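Local coordinates for protein alternansucrase (Leuconostoc mesenteroides, PDB 6HVG) that is a calcium-binding enzyme of glycoside hydrolase family 70, built round a TIM-type barrel in a chain that also carries cell-wall-binding-type repeats, at residues A[666-669]-A[670-674]; A[635-638]-A[639-643]; A[565-569]-A[570-574]. One frame throughout, in Å; residues are numbered along the deposited sequence.

How the contacts relate
From the N terminus, contact 3 comes first: at residues 565-574 it folds a loop between strands 534-537 and 580-582 through two turns. Contact 2 follows at 635-643, on the last turns of helix 629-642, and contact 1 at 666-674 ends helix 665-671. Each lies within one continuous stretch and closes only a short turn; the three run in series, neither nested nor crossing. The two helices follow barrel strands 617-620 and 657-658, whereas the loop of contact 3 leads toward the calcium site. The centre of contact 1 is about 17 Å from that of contact 2 and 19 Å from that of contact 3.

Contact 1: residues A[666-669]-A[670-674]; sequences PQYV and NQQGN
Val669 and Asn674 meet across a Schellman motif, with a second, side-chain link closing the same turn. Asn674 N reaches back five residues to Val669 O at 2.9 Å, while Gly673 N makes only a weak bond to Asn670 O. Gly673 is the C-prime residue, and its positive phi of 93° swings the chain off the helix. Just beyond it, the Asn674 side chain turns back over the turn: ND2 donates to Asn670 OD1 at 2.8 Å, with the acceptor close to the plane of the donating amide. The other branch of that amide, OD1, lies 3.5 Å from Val669 CG1, the two side chains crossing at about a right angle. The Asn674 amide thus grips Asn670 through its nitrogen and rests its oxygen against the valine methyl.

On the neighbouring positions, the Tyr668 ring receives Gln672 CG over one face, 3.9 Å from the ring centroid and displaced toward the rim, a CH-pi contact. Gln672 bends about its CB-CG bond (chi2 -57°), and its amide lies 29° from the ring plane. Backbone bonds of the helix join the same residues and those before them: Gln672 N to Tyr668 O, Gln671 N to Gln667 O and Asn670 N to Pro666 O. Gln667 O also takes a weak bond from Gln671 NE2 at 3.4 Å, giving this carbonyl two donors from one residue.

Helix 665-671 follows barrel strand 657-658, and the turn releases the chain toward strand 678-679. Tyr668 packs on Pro559 and Ile562 of a loop. Asn670 and Asn674 touch Ile743 and Pro744, respectively, just ahead of strand 745-747, and Gly673 bonds through its backbone to Val1033 in the loop before helix 1038-1041.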
loop_
_atom_site.group_PDB
_atom_site.type_symbol
_atom_site.label_atom_id
_atom_site.label_comp_id
_atom_site.label_asym_id
_atom_site.label_seq_id
_atom_site.Cartn_x
_atom_site.Cartn_y
_atom_site.Cartn_z
ATOM N N PRO A 666 -11.936 16.642 -11.561
ATOM C CA PRO A 666 -12.246 18.059 -11.725
ATOM C C PRO A 666 -13.381 18.341 -12.683
ATOM O O PRO A 666 -14.246 19.124 -12.371
ATOM C CB PRO A 666 -10.945 18.625 -12.278
ATOM C CG PRO A 666 -9.913 17.816 -11.591
ATOM C CD PRO A 666 -10.486 16.414 -11.560
ATOM N N GLN A 667 -13.382 17.685 -13.833
ATOM C CA GLN A 667 -14.364 17.941 -14.882
ATOM C C GLN A 667 -15.717 17.351 -14.511
ATOM O O GLN A 667 -16.744 17.952 -14.811
ATOM C CB GLN A 667 -13.896 17.367 -16.227
ATOM C CG GLN A 667 -12.697 18.071 -16.865
ATOM C CD GLN A 667 -11.364 17.869 -16.113
ATOM O OE1 GLN A 667 -11.128 16.825 -15.487
ATOM N NE2 GLN A 667 -10.520 18.902 -16.123
ATOM N N TYR A 668 -15.720 16.189 -13.848
ATOM C CA TYR A 668 -16.953 15.651 -13.276
ATOM C C TYR A 668 -17.570 16.652 -12.301
ATOM O O TYR A 668 -18.726 17.011 -12.433
ATOM C CB TYR A 668 -16.698 14.338 -12.535
ATOM C CG TYR A 668 -17.939 13.777 -11.876
ATOM C CD1 TYR A 668 -18.306 14.162 -10.590
ATOM C CD2 TYR A 668 -18.744 12.873 -12.539
ATOM C CE1 TYR A 668 -19.456 13.672 -9.999
ATOM C CE2 TYR A 668 -19.882 12.368 -11.950
ATOM C CZ TYR A 668 -20.245 12.759 -10.687
ATOM O OH TYR A 668 -21.398 12.244 -10.139
ATOM N N VAL A 669 -16.785 17.101 -11.325
ATOM C CA VAL A 669 -17.282 17.976 -10.278
ATOM C C VAL A 669 -17.908 19.237 -10.884
ATOM O O VAL A 669 -18.950 19.708 -10.438
ATOM C CB VAL A 669 -16.156 18.338 -9.278
ATOM C CG1 VAL A 669 -16.597 19.451 -8.322
ATOM C CG2 VAL A 669 -15.702 17.114 -8.484
ATOM N N ASN A 670 -17.271 19.770 -11.911
ATOM C CA ASN A 670 -17.748 20.965 -12.596
ATOM C C ASN A 670 -19.038 20.715 -13.385
ATOM O O ASN A 670 -19.898 21.586 -13.437
ATOM C CB ASN A 670 -16.651 21.511 -13.519
ATOM C CG ASN A 670 -17.013 22.842 -14.127
ATOM O OD1 ASN A 670 -17.228 23.810 -13.430
ATOM N ND2 ASN A 670 -17.080 22.891 -15.427
ATOM N N GLN A 671 -19.169 19.536 -13.999
ATOM C CA GLN A 671 -20.423 19.155 -14.665
ATOM C C GLN A 671 -21.552 19.072 -13.651
ATOM O O GLN A 671 -22.681 19.457 -13.944
ATOM C CB GLN A 671 -20.302 17.819 -15.389
ATOM C CG GLN A 671 -19.550 17.831 -16.710
ATOM C CD GLN A 671 -19.250 16.403 -17.201
ATOM O OE1 GLN A 671 -20.175 15.616 -17.471
ATOM N NE2 GLN A 671 -17.961 16.059 -17.313
ATOM N N GLN A 672 -21.249 18.580 -12.452
ATOM C CA GLN A 672 -22.254 18.449 -11.416
ATOM C C GLN A 672 -22.438 19.716 -10.553
ATOM O O GLN A 672 -23.123 19.676 -9.540
ATOM C CB GLN A 672 -21.942 17.235 -10.551
ATOM C CG GLN A 672 -21.885 15.918 -11.316
ATOM C CD GLN A 672 -23.159 15.602 -12.090
ATOM O OE1 GLN A 672 -24.254 15.620 -11.538
ATOM N NE2 GLN A 672 -23.011 15.292 -13.368
ATOM N N GLY A 673 -21.856 20.837 -10.962
ATOM C CA GLY A 673 -22.159 22.137 -10.355
ATOM C C GLY A 673 -21.261 22.594 -9.211
ATOM O O GLY A 673 -21.593 23.539 -8.514
ATOM N N ASN A 674 -20.116 21.935 -9.023
ATOM C CA ASN A 674 -19.164 22.324 -7.998
ATOM C C ASN A 674 -19.751 22.491 -6.588
ATOM O O ASN A 674 -19.517 23.496 -5.939
ATOM C CB ASN A 674 -18.455 23.603 -8.442
ATOM C CG ASN A 674 -17.628 23.392 -9.689
ATOM O OD1 ASN A 674 -16.615 22.699 -9.672
ATOM N ND2 ASN A 674 -18.037 24.004 -10.766
#

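Contact 2: residues A[635-638]-A[639-643]; sequences GDYF and KALYG
Gly635 and Lys639 form one rung of the i to i+4 ladder of helix 629-642, which follows strand 617-620 of the TIM-type barrel. Lys639 N donates to Gly635 O, and the extended lysine chain runs past that carbonyl. Asp636 meets the same lysine at its charged end: OD1 and NZ are 3.8 Å apart, a long salt bridge. A water spans them, donating to Asp636 OD1 at 2.8 Å and accepting from Lys639 NZ at 3.1 Å, while Asp636 OD2 pairs with Lys632.

With CG opposite the backbone N (chi1 174°), the Tyr637 ring crosses the Leu641 side chain at a slant: Leu641 CD1 is 3.6 Å from Tyr637 CE1 and Leu641 CD2 is 3.4 Å from Tyr637 OH. Tyr637 OH is hydrogen-bonded to His598 of helix 587-601, whose Leu594 and Leu597 also touch Tyr637.

Phe638 offers a ring face to the edge of Tyr642 in an offset edge-to-face pair, planes at 73° and centroids 5.6 Å apart. Met601 touches both side chains, and His654 stacks on Tyr642. Positive phi at Gly643 ends the helix. Tyr642 N donates to Phe638 O at 3.0 Å, approaching from 36° above the carbonyl plane.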
loop_
_atom_site.group_PDB
_atom_site.type_symbol
_atom_site.label_atom_id
_atom_site.label_comp_id
_atom_site.label_asym_id
_atom_site.label_seq_id
_atom_site.Cartn_x
_atom_site.Cartn_y
_atom_site.Cartn_z
ATOM N N GLY A 635 -24.192 17.755 -1.471
ATOM C CA GLY A 635 -24.437 19.007 -2.164
ATOM C C GLY A 635 -25.858 19.505 -1.980
ATOM O O GLY A 635 -26.090 20.684 -1.630
ATOM N N ASP A 636 -26.810 18.606 -2.225
ATOM C CA ASP A 636 -28.233 18.931 -2.137
ATOM C C ASP A 636 -28.680 19.310 -0.725
ATOM O O ASP A 636 -29.571 20.139 -0.570
ATOM C CB ASP A 636 -29.063 17.762 -2.685
ATOM C CG ASP A 636 -28.861 17.565 -4.183
ATOM O OD1 ASP A 636 -28.077 18.334 -4.782
ATOM O OD2 ASP A 636 -29.485 16.645 -4.760
ATOM N N TYR A 637 -28.063 18.695 0.278
ATOM C CA TYR A 637 -28.308 19.012 1.685
ATOM C C TYR A 637 -27.920 20.454 1.973
ATOM O O TYR A 637 -28.701 21.222 2.514
ATOM C CB TYR A 637 -27.518 18.054 2.596
ATOM C CG TYR A 637 -27.591 18.407 4.058
ATOM C CD1 TYR A 637 -28.704 18.055 4.835
ATOM C CD2 TYR A 637 -26.573 19.125 4.666
ATOM C CE1 TYR A 637 -28.779 18.408 6.171
ATOM C CE2 TYR A 637 -26.646 19.473 6.005
ATOM C CZ TYR A 637 -27.753 19.113 6.739
ATOM O OH TYR A 637 -27.828 19.453 8.050
ATOM N N PHE A 638 -26.715 20.826 1.567
ATOM C CA PHE A 638 -26.252 22.203 1.705
ATOM C C PHE A 638 -27.117 23.213 0.929
ATOM O O PHE A 638 -27.319 24.341 1.391
ATOM C CB PHE A 638 -24.798 22.333 1.261
ATOM C CG PHE A 638 -23.800 21.930 2.314
ATOM C CD1 PHE A 638 -23.693 20.618 2.723
ATOM C CD2 PHE A 638 -22.927 22.856 2.843
ATOM C CE1 PHE A 638 -22.764 20.236 3.661
ATOM C CE2 PHE A 638 -22.007 22.483 3.809
ATOM C CZ PHE A 638 -21.936 21.172 4.223
ATOM N N LYS A 639 -27.627 22.811 -0.231
ATOM C CA LYS A 639 -28.524 23.661 -1.003
ATOM C C LYS A 639 -29.814 23.900 -0.227
ATOM O O LYS A 639 -30.254 25.048 -0.083
ATOM C CB LYS A 639 -28.830 23.040 -2.363
ATOM C CG LYS A 639 -27.701 23.146 -3.373
ATOM C CD LYS A 639 -27.899 22.219 -4.582
ATOM C CE LYS A 639 -26.815 22.467 -5.625
ATOM N NZ LYS A 639 -26.633 21.380 -6.616
ATOM N N ALA A 640 -30.407 22.826 0.282
ATOM C CA ALA A 640 -31.672 22.905 0.981
ATOM C C ALA A 640 -31.592 23.725 2.255
ATOM O O ALA A 640 -32.463 24.561 2.499
ATOM C CB ALA A 640 -32.170 21.503 1.297
ATOM N N LEU A 641 -30.558 23.499 3.064
ATOM C CA LEU A 641 -30.446 24.146 4.378
ATOM C C LEU A 641 -29.783 25.516 4.399
ATOM O O LEU A 641 -30.057 26.303 5.301
ATOM C CB LEU A 641 -29.702 23.258 5.365
ATOM C CG LEU A 641 -30.596 22.421 6.271
ATOM C CD1 LEU A 641 -31.054 21.161 5.547
ATOM C CD2 LEU A 641 -29.824 22.101 7.547
ATOM N N TYR A 642 -28.913 25.806 3.438
ATOM C CA TYR A 642 -28.170 27.087 3.437
ATOM C C TYR A 642 -28.280 27.880 2.139
ATOM O O TYR A 642 -27.675 28.926 2.018
ATOM C CB TYR A 642 -26.685 26.843 3.741
ATOM C CG TYR A 642 -26.423 25.954 4.950
ATOM C CD1 TYR A 642 -26.950 26.268 6.187
ATOM C CD2 TYR A 642 -25.649 24.798 4.847
ATOM C CE1 TYR A 642 -26.713 25.477 7.296
ATOM C CE2 TYR A 642 -25.406 23.992 5.948
ATOM C CZ TYR A 642 -25.936 24.338 7.171
ATOM O OH TYR A 642 -25.698 23.526 8.255
ATOM N N GLY A 643 -29.046 27.394 1.166
ATOM C CA GLY A 643 -29.183 28.086 -0.122
ATOM C C GLY A 643 -27.849 28.400 -0.793
ATOM O O GLY A 643 -27.643 29.497 -1.292
HETATM O O HOH W 1 -25.368 18.840 -5.436
#

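Contact 3: residues A[565-569]-A[570-574]; sequences SKDTT and DGKGS
Thr569 and Lys572 bound the second of two consecutive type I beta turns, Lys566 to Thr569 and Thr569 to Lys572, in a surface loop of the family 70 catalytic region. The backbone bonds are rather long: Thr569 N to Lys566 O is 3.2 Å, and Lys572 N to Thr569 O is 3.3 Å, nearly straight at the hydrogen (168°) but well above the carbonyl plane.

A side-chain bond reinforces the second turn. Thr569 OG1, set between the backbone N and the carbonyl carbon (chi1 70°), accepts from Gly571 N at 3.1 Å, forming an ST turn.

Van der Waals contacts join the two turns. The extended Lys572 chain crosses Asp567, its CG and CE both near Asp567 OD1. Their charged ends do not pair: Lys572 NZ bonds to Arg1178 O, and Asp567 OD1 to Asn561.

Farther along, Ser574 O accepts from ND2 of Asn625, a ligand of the calcium ion, and the chain passes directly to Glu575, another ligand. The Lys572 side chain is about 11 Å from the calcium. Where it crosses the first turn, Lys572 CD lies 3.6 Å from Asp567 O.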
loop_
_atom_site.group_PDB
_atom_site.type_symbol
_atom_site.label_atom_id
_atom_site.label_comp_id
_atom_site.label_asym_id
_atom_site.label_seq_id
_atom_site.Cartn_x
_atom_site.Cartn_y
_atom_site.Cartn_z
ATOM N N SER A 565 -20.683 1.966 -15.912
ATOM C CA SER A 565 -20.361 1.798 -17.339
ATOM C C SER A 565 -18.901 1.455 -17.613
ATOM O O SER A 565 -18.584 1.051 -18.715
ATOM C CB SER A 565 -20.763 3.038 -18.146
ATOM O OG SER A 565 -20.079 4.196 -17.697
ATOM N N LYS A 566 -18.025 1.622 -16.622
ATOM C CA LYS A 566 -16.622 1.253 -16.744
ATOM C C LYS A 566 -16.208 0.091 -15.819
ATOM O O LYS A 566 -15.016 -0.057 -15.512
ATOM C CB LYS A 566 -15.728 2.460 -16.433
ATOM C CG LYS A 566 -16.037 3.745 -17.194
ATOM C CD LYS A 566 -14.942 4.770 -16.906
ATOM C CE LYS A 566 -15.182 6.129 -17.546
ATOM N NZ LYS A 566 -15.211 6.060 -19.018
ATOM N N ASP A 567 -17.160 -0.756 -15.413
ATOM C CA ASP A 567 -16.866 -1.890 -14.491
ATOM C C ASP A 567 -15.807 -2.880 -14.974
ATOM O O ASP A 567 -15.088 -3.469 -14.165
ATOM C CB ASP A 567 -18.135 -2.682 -14.164
ATOM C CG ASP A 567 -18.992 -2.028 -13.073
ATOM O OD1 ASP A 567 -18.475 -1.223 -12.282
ATOM O OD2 ASP A 567 -20.198 -2.340 -13.008
ATOM N N THR A 568 -15.695 -3.065 -16.284
ATOM C CA THR A 568 -14.758 -4.059 -16.843
ATOM C C THR A 568 -13.345 -3.510 -17.107
ATOM O O THR A 568 -12.464 -4.254 -17.535
ATOM C CB THR A 568 -15.292 -4.643 -18.166
ATOM O OG1 THR A 568 -15.137 -3.672 -19.203
ATOM C CG2 THR A 568 -16.776 -5.040 -18.051
ATOM N N THR A 569 -13.144 -2.212 -16.880
ATOM C CA THR A 569 -11.859 -1.552 -17.120
ATOM C C THR A 569 -11.251 -1.073 -15.807
ATOM O O THR A 569 -11.838 -1.244 -14.723
ATOM C CB THR A 569 -12.038 -0.325 -18.033
ATOM O OG1 THR A 569 -12.734 0.707 -17.316
ATOM C CG2 THR A 569 -12.826 -0.676 -19.288
ATOM N N ASP A 570 -10.071 -0.462 -15.894
ATOM C CA ASP A 570 -9.428 0.121 -14.707
ATOM C C ASP A 570 -10.135 1.383 -14.211
ATOM O O ASP A 570 -9.833 1.878 -13.130
ATOM C CB ASP A 570 -7.943 0.393 -14.967
ATOM C CG ASP A 570 -7.060 -0.816 -14.659
ATOM O OD1 ASP A 570 -7.542 -1.805 -14.064
ATOM O OD2 ASP A 570 -5.866 -0.770 -15.010
ATOM N N GLY A 571 -11.083 1.894 -14.999
ATOM C CA GLY A 571 -11.946 2.986 -14.578
ATOM C C GLY A 571 -12.983 2.619 -13.536
ATOM O O GLY A 571 -13.704 3.469 -13.044
ATOM N N LYS A 572 -13.104 1.345 -13.216
ATOM C CA LYS A 572 -13.904 0.956 -12.069
ATOM C C LYS A 572 -13.160 1.409 -10.842
ATOM O O LYS A 572 -11.939 1.233 -10.746
ATOM C CB LYS A 572 -14.102 -0.561 -12.005
ATOM C CG LYS A 572 -15.089 -0.998 -10.937
ATOM C CD LYS A 572 -15.048 -2.508 -10.714
ATOM C CE LYS A 572 -16.216 -2.962 -9.864
ATOM N NZ LYS A 572 -16.094 -4.394 -9.586
ATOM N N GLY A 573 -13.898 1.963 -9.895
ATOM C CA GLY A 573 -13.294 2.516 -8.700
ATOM C C GLY A 573 -12.715 1.470 -7.781
ATOM O O GLY A 573 -13.230 0.352 -7.701
ATOM N N SER A 574 -11.647 1.837 -7.080
ATOM C CA SER A 574 -11.070 1.005 -6.053
ATOM C C SER A 574 -11.905 1.201 -4.801
ATOM O O SER A 574 -11.607 2.070 -4.003
ATOM C CB SER A 574 -9.625 1.430 -5.803
ATOM O OG SER A 574 -8.931 1.565 -7.041
#